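Local atomic coordinates of imidazolonepropionase (Unidentified, PDB entry 2Q09), a protein that catalyses the hydrolytic opening of the imidazolone ring of imidazolone-5-propanoate to give N-formimidoyl-L-glutamate, the third step of histidine degradation. Residues P300-V303 with A304-A308; M332-A335 with C336-G340; E345-A348 with G349-R352; P383-L386 with S387-G391. All blocks are in the same frame, centred on the assembly; numbering follows the deposited sequence.

Contact 1. Residues P300-V303 with A304-A308; sequences PPVV and ALRKA
Three backbone hydrogen bonds join P301, V302 and V303 to the residues four places on, and they are a worked example of how a helix starts behind a pair of prolines. L305 N donates to P301 O at 2.9 Å, R306 N to V302 O and K307 N to V303 O, each fairly straight. P301 stands at the N-cap and is also the centre of an inverse gamma turn, in which V302 N reaches back to P300 O over 2.7 Å. The chain therefore turns sharply and then runs directly into helix 302-307, which in this amidohydrolase of TIM-barrel type packs against helix 271-280 through I274 and against M312 of strand 312-314.

Apolar contacts form a second group. The proline ring of P301 meets A304 with its CB, 4.2 Å from A304 CB, while its CG faces L305 CG. V303 and K307 lie side by side and point the same way; the lysine chain is extended beyond CG, which brings its CE to 3.7 Å from V303 CG1.

A third kind of contact sets a methyl against a flat charged group. V302 places CG1 anti to its backbone N (chi1 171°), and this methyl sits over one face of the R306 guanidinium, offset toward its rim, with R306 NH1 3.9 Å from V302 CG1. The same NH1 makes a salt bridge with E345, which helps to fix the turn of the guanidinium against the V302 methyl.

Contact 2. Residues M332-A335 with C336-G340; sequences MNMA and CTLFG
N333 and T337 lie side by side one helical turn apart, and N333 O accepts twice from the threonine. T337 N reaches it at 2.9 Å with an almost straight N-H (171°), and T337 OG1 adds a second bond of 3.1 Å from above the carbonyl plane. The hydroxyl can do this because OG1 is turned anti to its own carbonyl carbon (chi1 -59°), beside the backbone N, and so swings back toward the preceding turn. N333 ND2 has its partners elsewhere, in weak hydrogen bonds to the carbonyls of S387 and Y388.

Around this pair the ladder of helix 328-339 continues. C336 N donates to M332 O, and L338 N to M334 O at 2.7 Å. Further on, F339 N gives A335 O a weak bond bent to 131°, but A335 also makes a backbone hydrogen bond with L341, just beyond the helix. G340 leaves helical geometry with positive phi, its N weakly bonded to C336 O.

Apolar contact accompanies the polar ladder: selenomethionine M334 sets its CB 4.2 Å from L338 CD1, and the F339 ring stands edge-to-face with F291. A threonine that returns its hydroxyl to the helix backbone is a familiar intrahelical arrangement. Here it means that the hydroxyl of a solvent-exposed side chain already has an acceptor within its own helix, while its two donors probably polarise the N333 carbonyl.

Contact 3. Residues E345-A348 with G349-R352; sequences EAMA and GVTR
T351 turns back upon M347 after helix 343-349, and its side chain can be followed atom by atom. CB lies 3.6 Å from M347 O. From it OG1 branches between the backbone N and the carbonyl carbon (chi1 53°), the position that lets it donate to M347 O at 2.8 Å while resting against A348 CA. The other branch, CG2, lies 3.5 Å from M347 O and, further out, 4.2 Å from M347 CE.

M347 O takes a second bond, from V350 N at 3.1 Å, and the two donors arrive from opposite faces of its plane. With an alanine here, M347 O is likely to lose the hydroxyl on one face and keep the V350 amide on the other, and a gap would probably open beside M347 CE. The M347 side chain, bent at chi2, crosses that of V350 at about a right angle, with SE 4.1 Å from V350 CG2. A348 CB sits over one face of the R352 guanidinium, whose NH1 bonds to L17 O.

G349 N donates to E345 O in helical fashion; V350 N adds a weak bond to A346 O, and T351 N reaches A348 O, three residues back. Such shortening is typical of a helix C-terminus, here leading to helix 352-357 with T351 at its N-cap position.

Contact 4. Residues P383-L386 with S387-G391; sequences PAEL and SYLIG
E385 and L389 run alongside each other, pointing the same way, from opposite ends of a short, weakly bonded helical turn. The glutamate sets CG anti to its backbone N (chi1 179°) and stays extended beyond it, so the carboxylate travels along the leucine instead of curling back. Its OE1 comes to 3.4 Å from L389 CD2, and E385 CG to 4.1 Å from L389 CB. That same OE1 has a weak hydrogen bond to Q394.

L389 N donates to E385 O at 3.1 Å. Y388 N adds a weak bond to the same carbonyl, and S387 N a weak one to A384 O.

S387 takes another rotamer. With OG anti to the carbonyl carbon (chi1 -64°), its hydroxyl is hydrogen-bonded to a water 2.7 Å from S387 OG, and this water donates to P383 O over 3.0 Å. The P383 carbonyl also accepts from L386 N at 2.9 Å, whereas S387 N stays 4.3 Å from P383 O. The water thus links S387 to that carbonyl where the bond four residues on is absent, and the glutamate meets L389 through its CG as well as its OE1 while its polar bond is made elsewhere.

Overall arrangement
Followed from the N terminus, the four contacts come in series, each within one continuous run of chain, so none nests in or crosses another and each closes only a local turn. Contact 1 takes in helix 302-307, contact 2 lies in the last turns of helix 328-339, contact 3 leads from helix 343-349 toward helix 352-357, and contact 4 forms the short helix 385-388. In space they join up. P300 packs on F339 between contacts 1 and 2, and the R306-E345 salt bridge links contacts 1 and 3. The end of M332 touches V350 and M347 of contact 3 and S387 of contact 4, whereas L386 meets M347. Contacts 1 and 4 stay apart, their nearest atoms about 12 Å from each other.

Contact 1. Residues P300-V303 with A304-A308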
ATOM      1  N   PRO A 300      11.696  13.461  -2.857  1.00 26.47           N
ATOM      2  CA  PRO A 300      11.977  12.343  -3.764  1.00 25.18           C
ATOM      3  C   PRO A 300      12.127  12.964  -5.156  1.00 23.96           C
ATOM      4  O   PRO A 300      11.530  13.996  -5.447  1.00 24.53           O
ATOM      5  CB  PRO A 300      10.720  11.479  -3.664  1.00 25.84           C
ATOM      6  CG  PRO A 300      10.191  11.777  -2.306  1.00 28.03           C
ATOM      7  CD  PRO A 300      10.389  13.291  -2.212  1.00 26.57           C
ATOM      8  N   PRO A 301      12.952  12.367  -6.026  1.00 25.51           N
ATOM      9  CA  PRO A 301      13.159  12.901  -7.377  1.00 24.19           C
ATOM     10  C   PRO A 301      11.970  12.715  -8.326  1.00 24.19           C
ATOM     11  O   PRO A 301      12.072  12.043  -9.360  1.00 22.04           O
ATOM     12  CB  PRO A 301      14.403  12.147  -7.849  1.00 25.07           C
ATOM     13  CG  PRO A 301      14.179  10.789  -7.251  1.00 24.56           C
ATOM     14  CD  PRO A 301      13.719  11.123  -5.840  1.00 24.23           C
ATOM     15  N   VAL A 302      10.851  13.338  -7.974  1.00 23.64           N
ATOM     16  CA  VAL A 302       9.616  13.246  -8.765  1.00 23.59           C
ATOM     17  C   VAL A 302       9.798  13.683 -10.222  1.00 24.87           C
ATOM     18  O   VAL A 302       9.404  12.975 -11.153  1.00 23.59           O
ATOM     19  CB  VAL A 302       8.484  14.097  -8.132  1.00 24.57           C
ATOM     20  CG1 VAL A 302       7.288  14.170  -9.060  1.00 24.49           C
ATOM     21  CG2 VAL A 302       8.073  13.487  -6.801  1.00 24.68           C
ATOM     22  N   VAL A 303      10.391  14.854 -10.422  1.00 23.55           N
ATOM     23  CA  VAL A 303      10.600  15.351 -11.777  1.00 25.69           C
ATOM     24  C   VAL A 303      11.391  14.342 -12.610  1.00 23.83           C
ATOM     25  O   VAL A 303      11.008  14.015 -13.726  1.00 24.36           O
ATOM     26  CB  VAL A 303      11.340  16.712 -11.762  1.00 27.55           C
ATOM     27  CG1 VAL A 303      11.696  17.135 -13.177  1.00 27.75           C
ATOM     28  CG2 VAL A 303      10.458  17.765 -11.113  1.00 29.80           C
ATOM     29  N   ALA A 304      12.494  13.844 -12.061  1.00 23.06           N
ATOM     30  CA  ALA A 304      13.317  12.870 -12.776  1.00 23.20           C
ATOM     31  C   ALA A 304      12.572  11.559 -13.032  1.00 23.99           C
ATOM     32  O   ALA A 304      12.705  10.963 -14.105  1.00 24.05           O
ATOM     33  CB  ALA A 304      14.607  12.601 -12.007  1.00 21.89           C
ATOM     34  N   LEU A 305      11.795  11.106 -12.053  1.00 22.91           N
ATOM     35  CA  LEU A 305      11.031   9.873 -12.220  1.00 24.42           C
ATOM     36  C   LEU A 305      10.031  10.051 -13.357  1.00 23.91           C
ATOM     37  O   LEU A 305       9.803   9.137 -14.147  1.00 24.12           O
ATOM     38  CB  LEU A 305      10.283   9.517 -10.935  1.00 23.01           C
ATOM     39  CG  LEU A 305      11.124   8.974  -9.779  1.00 24.39           C
ATOM     40  CD1 LEU A 305      10.245   8.875  -8.529  1.00 23.35           C
ATOM     41  CD2 LEU A 305      11.697   7.598 -10.142  1.00 24.10           C
ATOM     42  N   ARG A 306       9.429  11.230 -13.430  1.00 23.79           N
ATOM     43  CA  ARG A 306       8.478  11.504 -14.491  1.00 26.47           C
ATOM     44  C   ARG A 306       9.179  11.495 -15.840  1.00 26.36           C
ATOM     45  O   ARG A 306       8.708  10.860 -16.786  1.00 26.49           O
ATOM     46  CB  ARG A 306       7.789  12.853 -14.278  1.00 28.30           C
ATOM     47  CG  ARG A 306       6.503  12.755 -13.502  1.00 32.94           C
ATOM     48  CD  ARG A 306       5.587  13.920 -13.833  1.00 36.62           C
ATOM     49  NE  ARG A 306       6.093  15.180 -13.304  1.00 37.77           N
ATOM     50  CZ  ARG A 306       5.583  15.803 -12.248  1.00 37.59           C
ATOM     51  NH1 ARG A 306       4.549  15.285 -11.603  1.00 36.90           N
ATOM     52  NH2 ARG A 306       6.104  16.953 -11.844  1.00 39.14           N
ATOM     53  N   LYS A 307      10.303  12.203 -15.931  1.00 25.25           N
ATOM     54  CA  LYS A 307      11.046  12.255 -17.185  1.00 25.67           C
ATOM     55  C   LYS A 307      11.416  10.866 -17.681  1.00 23.75           C
ATOM     56  O   LYS A 307      11.434  10.624 -18.888  1.00 23.83           O
ATOM     57  CB  LYS A 307      12.314  13.084 -17.019  1.00 26.56           C
ATOM     58  CG  LYS A 307      12.048  14.566 -16.866  1.00 30.01           C
ATOM     59  CD  LYS A 307      13.340  15.326 -16.654  1.00 32.30           C
ATOM     60  CE  LYS A 307      13.084  16.815 -16.573  1.00 34.63           C
ATOM     61  NZ  LYS A 307      14.310  17.559 -16.176  1.00 36.98           N
ATOM     62  N   ALA A 308      11.707   9.956 -16.754  1.00 22.95           N
ATOM     63  CA  ALA A 308      12.086   8.587 -17.112  1.00 21.21           C
ATOM     64  C   ALA A 308      10.878   7.677 -17.308  1.00 22.53           C
ATOM     65  O   ALA A 308      11.030   6.511 -17.661  1.00 24.38           O
ATOM     66  CB  ALA A 308      13.017   8.004 -16.053  1.00 22.05           C
TER

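Contact 2. Residues M332-A335 with C336-G340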
HETATM    1  N   MSE A 332      -2.883  11.295  -0.752  1.00 17.08           N
HETATM    2  CA  MSE A 332      -3.017  11.779  -2.124  1.00 18.04           C
HETATM    3  C   MSE A 332      -2.898  13.306  -2.128  1.00 18.09           C
HETATM    4  O   MSE A 332      -2.227  13.895  -2.983  1.00 19.38           O
HETATM    5  CB  MSE A 332      -4.373  11.356  -2.693  1.00 18.91           C
HETATM    6  CG  MSE A 332      -4.518   9.836  -2.839  1.00 20.80           C
HETATM    7 SE   MSE A 332      -6.320   9.273  -3.210  1.00 26.32          SE
HETATM    8  CE  MSE A 332      -6.367   9.796  -5.116  1.00 23.94           C
ATOM      9  N   ASN A 333      -3.568  13.941  -1.171  1.00 17.88           N
ATOM     10  CA  ASN A 333      -3.531  15.394  -1.049  1.00 16.20           C
ATOM     11  C   ASN A 333      -2.092  15.848  -0.791  1.00 17.48           C
ATOM     12  O   ASN A 333      -1.622  16.830  -1.365  1.00 16.49           O
ATOM     13  CB  ASN A 333      -4.448  15.835   0.094  1.00 16.73           C
ATOM     14  CG  ASN A 333      -4.550  17.338   0.226  1.00 20.26           C
ATOM     15  OD1 ASN A 333      -3.618  18.003   0.688  1.00 19.92           O
ATOM     16  ND2 ASN A 333      -5.691  17.888  -0.188  1.00 20.42           N
HETATM   17  N   MSE A 334      -1.385  15.114   0.063  1.00 15.66           N
HETATM   18  CA  MSE A 334      -0.006  15.468   0.365  1.00 18.47           C
HETATM   19  C   MSE A 334       0.941  15.208  -0.801  1.00 17.59           C
HETATM   20  O   MSE A 334       1.893  15.958  -0.991  1.00 18.67           O
HETATM   21  CB  MSE A 334       0.479  14.738   1.620  1.00 20.62           C
HETATM   22  CG  MSE A 334      -0.176  15.252   2.884  1.00 24.53           C
HETATM   23 SE   MSE A 334       0.612  14.529   4.506  1.00 30.39          SE
HETATM   24  CE  MSE A 334      -0.397  15.575   5.806  1.00 27.44           C
ATOM     25  N   ALA A 335       0.698  14.153  -1.573  1.00 17.65           N
ATOM     26  CA  ALA A 335       1.547  13.874  -2.725  1.00 19.42           C
ATOM     27  C   ALA A 335       1.461  15.077  -3.670  1.00 19.22           C
ATOM     28  O   ALA A 335       2.462  15.501  -4.241  1.00 20.26           O
ATOM     29  CB  ALA A 335       1.079  12.612  -3.442  1.00 18.07           C
ATOM     30  N   CYS A 336       0.263  15.631  -3.815  1.00 19.08           N
ATOM     31  CA  CYS A 336       0.068  16.783  -4.690  1.00 20.08           C
ATOM     32  C   CYS A 336       0.709  18.031  -4.096  1.00 20.79           C
ATOM     33  O   CYS A 336       1.527  18.689  -4.733  1.00 20.99           O
ATOM     34  CB  CYS A 336      -1.425  17.052  -4.907  1.00 19.97           C
ATOM     35  SG  CYS A 336      -2.297  15.806  -5.892  1.00 21.78           S
ATOM     36  N   THR A 337       0.343  18.341  -2.858  1.00 20.56           N
ATOM     37  CA  THR A 337       0.841  19.539  -2.190  1.00 19.10           C
ATOM     38  C   THR A 337       2.337  19.532  -1.869  1.00 20.02           C
ATOM     39  O   THR A 337       3.016  20.535  -2.097  1.00 20.16           O
ATOM     40  CB  THR A 337       0.065  19.797  -0.879  1.00 19.72           C
ATOM     41  OG1 THR A 337      -1.330  19.957  -1.171  1.00 21.20           O
ATOM     42  CG2 THR A 337       0.584  21.064  -0.187  1.00 20.66           C
ATOM     43  N   LEU A 338       2.848  18.417  -1.362  1.00 18.04           N
ATOM     44  CA  LEU A 338       4.250  18.336  -0.980  1.00 19.10           C
ATOM     45  C   LEU A 338       5.194  17.859  -2.075  1.00 21.08           C
ATOM     46  O   LEU A 338       6.328  18.334  -2.157  1.00 21.32           O
ATOM     47  CB  LEU A 338       4.409  17.420   0.241  1.00 19.29           C
ATOM     48  CG  LEU A 338       3.652  17.810   1.511  1.00 20.07           C
ATOM     49  CD1 LEU A 338       3.962  16.788   2.615  1.00 22.59           C
ATOM     50  CD2 LEU A 338       4.086  19.208   1.952  1.00 21.57           C
ATOM     51  N   PHE A 339       4.750  16.916  -2.900  1.00 19.05           N
ATOM     52  CA  PHE A 339       5.617  16.387  -3.951  1.00 21.57           C
ATOM     53  C   PHE A 339       5.296  16.941  -5.329  1.00 21.15           C
ATOM     54  O   PHE A 339       5.975  16.617  -6.302  1.00 21.71           O
ATOM     55  CB  PHE A 339       5.557  14.856  -3.975  1.00 19.84           C
ATOM     56  CG  PHE A 339       6.112  14.201  -2.734  1.00 20.55           C
ATOM     57  CD1 PHE A 339       6.939  14.908  -1.863  1.00 20.61           C
ATOM     58  CD2 PHE A 339       5.839  12.870  -2.454  1.00 21.58           C
ATOM     59  CE1 PHE A 339       7.499  14.297  -0.741  1.00 21.23           C
ATOM     60  CE2 PHE A 339       6.388  12.237  -1.340  1.00 21.91           C
ATOM     61  CZ  PHE A 339       7.221  12.952  -0.473  1.00 21.62           C
ATOM     62  N   GLY A 340       4.256  17.764  -5.410  1.00 21.33           N
ATOM     63  CA  GLY A 340       3.896  18.368  -6.683  1.00 21.93           C
ATOM     64  C   GLY A 340       3.146  17.522  -7.701  1.00 22.97           C
ATOM     65  O   GLY A 340       3.040  17.917  -8.864  1.00 21.71           O
TER

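Contact 3. Residues E345-A348 with G349-R352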
ATOM      1  N   GLU A 345      -2.232  12.198 -11.384  1.00 21.21           N
ATOM      2  CA  GLU A 345      -1.108  11.307 -11.092  1.00 21.54           C
ATOM      3  C   GLU A 345      -1.389  10.601  -9.758  1.00 21.09           C
ATOM      4  O   GLU A 345      -1.071   9.421  -9.576  1.00 21.24           O
ATOM      5  CB  GLU A 345       0.208  12.093 -10.990  1.00 22.42           C
ATOM      6  CG  GLU A 345       0.701  12.681 -12.311  1.00 24.72           C
ATOM      7  CD  GLU A 345       1.952  13.534 -12.138  1.00 24.50           C
ATOM      8  OE1 GLU A 345       1.978  14.397 -11.235  1.00 22.50           O
ATOM      9  OE2 GLU A 345       2.908  13.341 -12.914  1.00 28.71           O
ATOM     10  N   ALA A 346      -1.992  11.327  -8.824  1.00 20.61           N
ATOM     11  CA  ALA A 346      -2.313  10.756  -7.520  1.00 21.50           C
ATOM     12  C   ALA A 346      -3.352   9.647  -7.665  1.00 20.84           C
ATOM     13  O   ALA A 346      -3.232   8.599  -7.044  1.00 20.47           O
ATOM     14  CB  ALA A 346      -2.829  11.852  -6.576  1.00 20.94           C
HETATM   15  N   MSE A 347      -4.369   9.880  -8.494  1.00 19.01           N
HETATM   16  CA  MSE A 347      -5.416   8.887  -8.708  1.00 20.49           C
HETATM   17  C   MSE A 347      -4.836   7.625  -9.361  1.00 18.73           C
HETATM   18  O   MSE A 347      -5.115   6.500  -8.935  1.00 18.66           O
HETATM   19  CB  MSE A 347      -6.546   9.476  -9.565  1.00 20.83           C
HETATM   20  CG  MSE A 347      -7.740   8.548  -9.732  1.00 23.36           C
HETATM   21 SE   MSE A 347      -8.518   8.041  -8.029  1.00 29.17          SE
HETATM   22  CE  MSE A 347     -10.103   7.113  -8.730  1.00 29.67           C
ATOM     23  N   ALA A 348      -4.011   7.807 -10.385  1.00 19.93           N
ATOM     24  CA  ALA A 348      -3.389   6.655 -11.025  1.00 20.28           C
ATOM     25  C   ALA A 348      -2.485   6.003  -9.983  1.00 20.45           C
ATOM     26  O   ALA A 348      -2.286   4.786  -9.991  1.00 19.48           O
ATOM     27  CB  ALA A 348      -2.566   7.093 -12.225  1.00 20.34           C
ATOM     28  N   GLY A 349      -1.958   6.832  -9.079  1.00 19.80           N
ATOM     29  CA  GLY A 349      -1.078   6.342  -8.033  1.00 19.50           C
ATOM     30  C   GLY A 349      -1.752   5.400  -7.047  1.00 20.49           C
ATOM     31  O   GLY A 349      -1.079   4.578  -6.427  1.00 22.18           O
ATOM     32  N   VAL A 350      -3.071   5.512  -6.884  1.00 19.52           N
ATOM     33  CA  VAL A 350      -3.785   4.635  -5.956  1.00 20.71           C
ATOM     34  C   VAL A 350      -4.677   3.628  -6.680  1.00 20.93           C
ATOM     35  O   VAL A 350      -5.508   2.957  -6.060  1.00 19.85           O
ATOM     36  CB  VAL A 350      -4.643   5.442  -4.948  1.00 20.35           C
ATOM     37  CG1 VAL A 350      -3.735   6.389  -4.155  1.00 20.36           C
ATOM     38  CG2 VAL A 350      -5.738   6.219  -5.677  1.00 20.39           C
ATOM     39  N   THR A 351      -4.523   3.541  -7.998  1.00 20.00           N
ATOM     40  CA  THR A 351      -5.288   2.575  -8.773  1.00 21.43           C
ATOM     41  C   THR A 351      -4.338   1.756  -9.633  1.00 22.38           C
ATOM     42  O   THR A 351      -3.750   0.780  -9.164  1.00 23.07           O
ATOM     43  CB  THR A 351      -6.352   3.255  -9.683  1.00 22.56           C
ATOM     44  OG1 THR A 351      -5.740   4.269 -10.495  1.00 20.69           O
ATOM     45  CG2 THR A 351      -7.458   3.882  -8.821  1.00 22.18           C
ATOM     46  N   ARG A 352      -4.181   2.183 -10.881  1.00 22.30           N
ATOM     47  CA  ARG A 352      -3.316   1.533 -11.860  1.00 23.92           C
ATOM     48  C   ARG A 352      -1.913   1.190 -11.347  1.00 23.72           C
ATOM     49  O   ARG A 352      -1.483   0.033 -11.392  1.00 23.89           O
ATOM     50  CB  ARG A 352      -3.204   2.450 -13.085  1.00 26.47           C
ATOM     51  CG  ARG A 352      -2.896   1.750 -14.375  1.00 30.29           C
ATOM     52  CD  ARG A 352      -3.348   2.577 -15.570  1.00 26.99           C
ATOM     53  NE  ARG A 352      -2.530   3.768 -15.792  1.00 27.08           N
ATOM     54  CZ  ARG A 352      -3.023   4.998 -15.883  1.00 23.14           C
ATOM     55  NH1 ARG A 352      -4.326   5.205 -15.768  1.00 20.44           N
ATOM     56  NH2 ARG A 352      -2.212   6.025 -16.104  1.00 24.26           N
TER

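Contact 4. Residues P383-L386 with S387-G391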
ATOM      1  N   PRO A 383     -13.378  13.218 -10.511  1.00 25.87           N
ATOM      2  CA  PRO A 383     -12.344  12.472  -9.791  1.00 25.39           C
ATOM      3  C   PRO A 383     -11.233  13.323  -9.167  1.00 24.38           C
ATOM      4  O   PRO A 383     -10.590  12.899  -8.202  1.00 24.29           O
ATOM      5  CB  PRO A 383     -11.828  11.491 -10.847  1.00 26.30           C
ATOM      6  CG  PRO A 383     -12.035  12.239 -12.132  1.00 25.36           C
ATOM      7  CD  PRO A 383     -13.415  12.823 -11.929  1.00 26.00           C
ATOM      8  N   ALA A 384     -11.000  14.508  -9.720  1.00 22.97           N
ATOM      9  CA  ALA A 384      -9.973  15.394  -9.176  1.00 22.84           C
ATOM     10  C   ALA A 384     -10.275  15.679  -7.704  1.00 23.10           C
ATOM     11  O   ALA A 384      -9.369  15.922  -6.899  1.00 21.59           O
ATOM     12  CB  ALA A 384      -9.934  16.715  -9.966  1.00 23.53           C
ATOM     13  N   GLU A 385     -11.556  15.645  -7.350  1.00 23.00           N
ATOM     14  CA  GLU A 385     -11.954  15.922  -5.978  1.00 24.13           C
ATOM     15  C   GLU A 385     -11.474  14.878  -4.960  1.00 23.88           C
ATOM     16  O   GLU A 385     -11.378  15.169  -3.765  1.00 23.53           O
ATOM     17  CB  GLU A 385     -13.477  16.069  -5.880  1.00 26.63           C
ATOM     18  CG  GLU A 385     -13.930  16.339  -4.454  1.00 31.13           C
ATOM     19  CD  GLU A 385     -15.310  16.955  -4.361  1.00 34.58           C
ATOM     20  OE1 GLU A 385     -15.756  17.190  -3.223  1.00 33.00           O
ATOM     21  OE2 GLU A 385     -15.949  17.210  -5.407  1.00 34.60           O
ATOM     22  N   LEU A 386     -11.153  13.673  -5.422  1.00 22.66           N
ATOM     23  CA  LEU A 386     -10.711  12.628  -4.499  1.00 22.01           C
ATOM     24  C   LEU A 386      -9.383  12.955  -3.816  1.00 22.32           C
ATOM     25  O   LEU A 386      -9.151  12.537  -2.683  1.00 21.25           O
ATOM     26  CB  LEU A 386     -10.621  11.285  -5.226  1.00 21.70           C
ATOM     27  CG  LEU A 386     -11.952  10.839  -5.837  1.00 22.33           C
ATOM     28  CD1 LEU A 386     -11.823   9.426  -6.404  1.00 22.52           C
ATOM     29  CD2 LEU A 386     -13.036  10.880  -4.785  1.00 22.93           C
ATOM     30  N   SER A 387      -8.520  13.697  -4.506  1.00 22.26           N
ATOM     31  CA  SER A 387      -7.229  14.117  -3.955  1.00 22.37           C
ATOM     32  C   SER A 387      -7.377  15.463  -3.239  1.00 22.22           C
ATOM     33  O   SER A 387      -6.491  15.875  -2.487  1.00 23.10           O
ATOM     34  CB  SER A 387      -6.185  14.302  -5.075  1.00 22.43           C
ATOM     35  OG  SER A 387      -5.901  13.094  -5.748  1.00 26.83           O
ATOM     36  N   TYR A 388      -8.493  16.143  -3.488  1.00 22.41           N
ATOM     37  CA  TYR A 388      -8.727  17.477  -2.947  1.00 21.98           C
ATOM     38  C   TYR A 388      -9.427  17.568  -1.590  1.00 22.45           C
ATOM     39  O   TYR A 388      -8.806  17.967  -0.598  1.00 23.68           O
ATOM     40  CB  TYR A 388      -9.515  18.304  -3.971  1.00 21.48           C
ATOM     41  CG  TYR A 388      -9.479  19.790  -3.712  1.00 20.65           C
ATOM     42  CD1 TYR A 388      -8.338  20.533  -4.006  1.00 21.54           C
ATOM     43  CD2 TYR A 388     -10.576  20.455  -3.162  1.00 23.34           C
ATOM     44  CE1 TYR A 388      -8.289  21.909  -3.763  1.00 22.89           C
ATOM     45  CE2 TYR A 388     -10.537  21.820  -2.911  1.00 23.36           C
ATOM     46  CZ  TYR A 388      -9.394  22.541  -3.216  1.00 23.53           C
ATOM     47  OH  TYR A 388      -9.356  23.892  -2.967  1.00 24.05           O
ATOM     48  N   LEU A 389     -10.717  17.231  -1.556  1.00 21.98           N
ATOM     49  CA  LEU A 389     -11.510  17.301  -0.331  1.00 24.16           C
ATOM     50  C   LEU A 389     -11.328  16.019   0.470  1.00 22.83           C
ATOM     51  O   LEU A 389     -11.748  14.942   0.036  1.00 23.11           O
ATOM     52  CB  LEU A 389     -12.993  17.485  -0.669  1.00 26.11           C
ATOM     53  CG  LEU A 389     -13.908  17.659   0.543  1.00 27.95           C
ATOM     54  CD1 LEU A 389     -13.554  18.932   1.283  1.00 27.48           C
ATOM     55  CD2 LEU A 389     -15.350  17.700   0.075  1.00 32.58           C
ATOM     56  N   ILE A 390     -10.740  16.157   1.654  1.00 21.32           N
ATOM     57  CA  ILE A 390     -10.441  15.012   2.509  1.00 21.01           C
ATOM     58  C   ILE A 390     -11.266  14.908   3.785  1.00 21.13           C
ATOM     59  O   ILE A 390     -11.712  15.915   4.320  1.00 21.70           O
ATOM     60  CB  ILE A 390      -8.941  15.053   2.912  1.00 21.32           C
ATOM     61  CG1 ILE A 390      -8.068  15.368   1.683  1.00 22.24           C
ATOM     62  CG2 ILE A 390      -8.524  13.746   3.567  1.00 22.83           C
ATOM     63  CD1 ILE A 390      -8.168  14.350   0.564  1.00 21.51           C
ATOM     64  N   GLY A 391     -11.475  13.675   4.251  1.00 22.36           N
ATOM     65  CA  GLY A 391     -12.190  13.445   5.494  1.00 21.78           C
ATOM     66  C   GLY A 391     -13.698  13.270   5.472  1.00 22.72           C
ATOM     67  O   GLY A 391     -14.295  13.038   6.518  1.00 21.86           O
TER
HETATM   68  O   HOH W   1      -7.652  12.772  -7.713  1.00 23.43           O